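Local coordinates for 16S rRNA (adenine(1408)-N(1))-methyltransferase (Catenulispora acidiphila, PDB 4X1O), which probably transfers a methyl group from S-adenosyl-L-methionine to N1 of adenine 1408 in 16S ribosomal RNA, a modification linked to aminoglycoside resistance, at residues T112-A115 and A116-G119; E184-S188 and T189-D193. One frame throughout, in Å; residues are numbered along the deposited sequence.

Interaction 1: T112-A115 and A116-G119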
loop_
_atom_site.group_PDB
_atom_site.type_symbol
_atom_site.label_atom_id
_atom_site.label_comp_id
_atom_site.label_asym_id
_atom_site.label_seq_id
_atom_site.Cartn_x
_atom_site.Cartn_y
_atom_site.Cartn_z
ATOM N N THR A 112 -2.463 8.297 -10.874
ATOM C CA THR A 112 -1.857 9.539 -11.334
ATOM C C THR A 112 -0.684 9.941 -10.453
ATOM O O THR A 112 -0.616 11.080 -9.995
ATOM C CB THR A 112 -2.880 10.694 -11.356
ATOM O OG1 THR A 112 -3.403 10.894 -10.037
ATOM C CG2 THR A 112 -4.026 10.387 -12.319
ATOM N N VAL A 113 0.234 9.005 -10.214
ATOM C CA VAL A 113 1.378 9.272 -9.347
ATOM C C VAL A 113 2.181 10.443 -9.908
ATOM O O VAL A 113 2.458 10.514 -11.109
ATOM C CB VAL A 113 2.309 8.019 -9.169
ATOM C CG1 VAL A 113 1.781 6.823 -9.926
ATOM C CG2 VAL A 113 3.758 8.305 -9.552
ATOM N N PRO A 114 2.515 11.397 -9.037
ATOM C CA PRO A 114 3.353 12.529 -9.428
ATOM C C PRO A 114 4.793 12.086 -9.651
ATOM O O PRO A 114 5.221 11.060 -9.104
ATOM C CB PRO A 114 3.235 13.479 -8.236
ATOM C CG PRO A 114 2.935 12.586 -7.081
ATOM C CD PRO A 114 2.092 11.474 -7.630
ATOM N N ALA A 115 5.530 12.866 -10.433
ATOM C CA ALA A 115 6.883 12.514 -10.850
ATOM C C ALA A 115 7.844 12.308 -9.674
ATOM O O ALA A 115 8.814 11.557 -9.786
ATOM C CB ALA A 115 7.425 13.576 -11.781
ATOM N N ALA A 116 7.574 12.978 -8.558
ATOM C CA ALA A 116 8.450 12.890 -7.390
ATOM C C ALA A 116 8.446 11.486 -6.771
ATOM O O ALA A 116 9.349 11.141 -6.020
ATOM C CB ALA A 116 8.048 13.922 -6.351
ATOM N N LEU A 117 7.432 10.689 -7.089
ATOM C CA LEU A 117 7.346 9.312 -6.592
ATOM C C LEU A 117 7.790 8.254 -7.593
ATOM O O LEU A 117 7.770 7.073 -7.270
ATOM C CB LEU A 117 5.920 8.977 -6.162
ATOM C CG LEU A 117 5.421 9.681 -4.908
ATOM C CD1 LEU A 117 4.010 9.226 -4.601
ATOM C CD2 LEU A 117 6.351 9.362 -3.755
ATOM N N HIS A 118 8.164 8.659 -8.801
ATOM C CA HIS A 118 8.569 7.670 -9.797
ATOM C C HIS A 118 9.897 7.019 -9.427
ATOM O O HIS A 118 10.882 7.702 -9.154
ATOM C CB HIS A 118 8.663 8.314 -11.179
ATOM C CG HIS A 118 7.344 8.456 -11.875
ATOM N ND1 HIS A 118 6.985 7.670 -12.950
ATOM C CD2 HIS A 118 6.292 9.272 -11.639
ATOM C CE1 HIS A 118 5.773 8.009 -13.354
ATOM N NE2 HIS A 118 5.328 8.975 -12.573
ATOM N N GLY A 119 9.904 5.690 -9.402
ATOM C CA GLY A 119 11.121 4.916 -9.275
ATOM C C GLY A 119 11.776 5.038 -7.922
ATOM O O GLY A 119 12.992 4.897 -7.809
#

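Interaction 2: E184-S188 and T189-D193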
loop_
_atom_site.group_PDB
_atom_site.type_symbol
_atom_site.label_atom_id
_atom_site.label_comp_id
_atom_site.label_asym_id
_atom_site.label_seq_id
_atom_site.Cartn_x
_atom_site.Cartn_y
_atom_site.Cartn_z
ATOM N N GLU A 184 -6.533 -19.726 -8.357
ATOM C CA GLU A 184 -6.759 -20.268 -9.692
ATOM C C GLU A 184 -7.248 -19.191 -10.676
ATOM O O GLU A 184 -6.847 -19.177 -11.842
ATOM C CB GLU A 184 -7.758 -21.424 -9.650
ATOM C CG GLU A 184 -8.575 -21.516 -8.374
ATOM C CD GLU A 184 -7.761 -22.036 -7.202
ATOM O OE1 GLU A 184 -7.028 -23.033 -7.386
ATOM O OE2 GLU A 184 -7.836 -21.428 -6.112
ATOM N N THR A 185 -8.109 -18.288 -10.226
ATOM C CA THR A 185 -8.668 -17.351 -11.189
ATOM C C THR A 185 -7.741 -16.161 -11.404
ATOM O O THR A 185 -7.921 -15.398 -12.351
ATOM C CB THR A 185 -10.077 -16.864 -10.791
ATOM O OG1 THR A 185 -10.026 -16.103 -9.583
ATOM C CG2 THR A 185 -11.019 -18.047 -10.614
ATOM N N VAL A 186 -6.738 -15.995 -10.545
ATOM C CA VAL A 186 -5.705 -15.000 -10.828
ATOM C C VAL A 186 -5.039 -15.354 -12.159
ATOM O O VAL A 186 -4.705 -14.478 -12.957
ATOM C CB VAL A 186 -4.655 -14.921 -9.687
ATOM C CG1 VAL A 186 -3.439 -14.113 -10.123
ATOM C CG2 VAL A 186 -5.300 -14.313 -8.459
ATOM N N VAL A 187 -4.888 -16.650 -12.419
ATOM C CA VAL A 187 -4.375 -17.090 -13.707
ATOM C C VAL A 187 -5.458 -17.059 -14.786
ATOM O O VAL A 187 -5.281 -16.443 -15.838
ATOM C CB VAL A 187 -3.789 -18.509 -13.629
ATOM C CG1 VAL A 187 -3.275 -18.935 -14.994
ATOM C CG2 VAL A 187 -2.679 -18.556 -12.592
ATOM N N SER A 188 -6.587 -17.700 -14.512
ATOM C CA SER A 188 -7.604 -17.915 -15.548
ATOM C C SER A 188 -8.304 -16.615 -16.010
ATOM O O SER A 188 -8.820 -16.559 -17.129
ATOM C CB SER A 188 -8.638 -18.930 -15.052
ATOM O OG SER A 188 -9.488 -18.359 -14.075
ATOM N N THR A 189 -8.328 -15.582 -15.173
ATOM C CA THR A 189 -8.891 -14.290 -15.604
ATOM C C THR A 189 -7.891 -13.484 -16.419
ATOM O O THR A 189 -8.214 -12.396 -16.916
ATOM C CB THR A 189 -9.337 -13.385 -14.433
ATOM O OG1 THR A 189 -8.205 -13.059 -13.611
ATOM C CG2 THR A 189 -10.437 -14.032 -13.606
ATOM N N GLY A 190 -6.679 -14.018 -16.545
ATOM C CA GLY A 190 -5.595 -13.324 -17.210
ATOM C C GLY A 190 -4.881 -12.281 -16.363
ATOM O O GLY A 190 -4.062 -11.541 -16.877
ATOM N N LEU A 191 -5.192 -12.199 -15.072
ATOM C CA LEU A 191 -4.557 -11.182 -14.222
ATOM C C LEU A 191 -3.021 -11.344 -14.158
ATOM O O LEU A 191 -2.283 -10.361 -14.207
ATOM C CB LEU A 191 -5.171 -11.218 -12.822
ATOM C CG LEU A 191 -4.555 -10.294 -11.772
ATOM C CD1 LEU A 191 -4.579 -8.835 -12.227
ATOM C CD2 LEU A 191 -5.287 -10.457 -10.460
ATOM N N THR A 192 -2.540 -12.581 -14.082
ATOM C CA THR A 192 -1.103 -12.820 -14.045
ATOM C C THR A 192 -0.426 -12.267 -15.296
ATOM O O THR A 192 0.641 -11.655 -15.229
ATOM C CB THR A 192 -0.803 -14.315 -13.901
ATOM O OG1 THR A 192 -1.222 -14.733 -12.600
ATOM C CG2 THR A 192 0.680 -14.585 -14.054
ATOM N N ASP A 193 -1.073 -12.447 -16.441
ATOM C CA ASP A 193 -0.491 -11.966 -17.683
ATOM C C ASP A 193 -0.600 -10.453 -17.804
ATOM O O ASP A 193 0.322 -9.830 -18.335
ATOM C CB ASP A 193 -1.123 -12.681 -18.880
ATOM C CG ASP A 193 -0.944 -14.187 -18.803
ATOM O OD1 ASP A 193 0.212 -14.640 -18.655
ATOM O OD2 ASP A 193 -1.949 -14.922 -18.906
HETATM O O HOH W 1 -2.987 -14.977 -16.661
#

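Interaction 1: T112-A115 and A116-G119
Ala116 is wound between Pro114 and Leu117 in a short 3-10 turn, within the loop between strands 103-107 and 123-127, and its small side chain is compatible with the tight winding. Leu117 closes the first turn: its N donates to Pro114 O at 3.0 Å, an i to i+3 bond whose donor stands above the carbonyl plane. Proline suits the residue before the turn, since its ring restrains phi and it has no N-H to satisfy, while its carbonyl still accepts. The Leu117 side chain folds back on the same residues, with CB 4.1 Å from Val113 CG2 and CD1 4.2 Å from Pro114 CD; a branched apolar residue fits this buried place, where it also meets Val151. His118 repeats the backbone pattern one step on, its N bonding to Ala115 O at 3.1 Å. With CG beside its own backbone N (chi1 -81°), the imidazole swings back alongside the start of the turn, a flat group suited to lying at the surface. Its CD2 edge meets Pro114 O at 3.3 Å, near the ring plane, while Val113 CG2 approaches CD2 obliquely at 3.4 Å. Val113 itself has a nearly eclipsed first torsion (chi1 -1°), which probably carries some strain. Just before the turn lie Ile110 and Glu111, which bind S-adenosyl-L-methionine when it is present; no cofactor is bound here. Helix 142-151 packs against the turn, Val151 touching Val113 and Leu117 and Ala150 touching His118, while Trp40 of helix 37-46 hydrogen-bonds Ala116 O.

Interaction 2: E184-S188 and T189-D193
Thr189 N bonds to Thr185 O at 2.9 Å and Gly190 N to Val187 O at 2.9 Å as helix 183-188 ends, and Thr192 N reaches back to Val186 O at 3.1 Å. Gly190, at the N-cap position of helix 191-197, turns the chain with positive phi, which its lack of a CB makes easy. With OG1 set between its backbone N and carbonyl carbon (chi1 62°), Thr189 also donates its hydroxyl to Thr185 O at 2.7 Å, tilted 17° from the carbonyl plane. Threonine thus supplies two donors to one oxygen, and its methyl CG2 adds packing on Thr185 CB at 4.0 Å. Beneath the turn, Val186 presents CG1 obliquely to Leu191 CD2 at 4.1 Å and crosswise to Thr192 OG1 at 3.4 Å. Val186 and Leu191 are apolar and buried, both touching Leu181, with the Thr192 hydroxyl at their margin; strand 200-212 receives Val186 and Thr192. A water donates to Val187 O at 2.8 Å and to Asp193 OD2, and accepts from Asp193 N, so an amide and a water grip Val187 O. Polar groups at the helix break are therefore met by amides, a hydroxyl and water.

How the interactions relate
Both contacts are local turns within one methyltransferase family region, but their centres lie 28 Å apart and their nearest atoms about 17 Å apart, with no touch. Interaction 1 is a surface contact in the loop between strands 103-107 and 123-127, close to cofactor-binding residues; interaction 2 is partly buried and joins two helices packed on the outermost strand 200-212, farther from the chain centre. The first relies on paired 3-10 backbone bonds and on an imidazole lying against neighbouring aliphatic and carbonyl groups. In the second, a threonine hydroxyl and a bridging water supplement the backbone bonds, above a largely apolar underside.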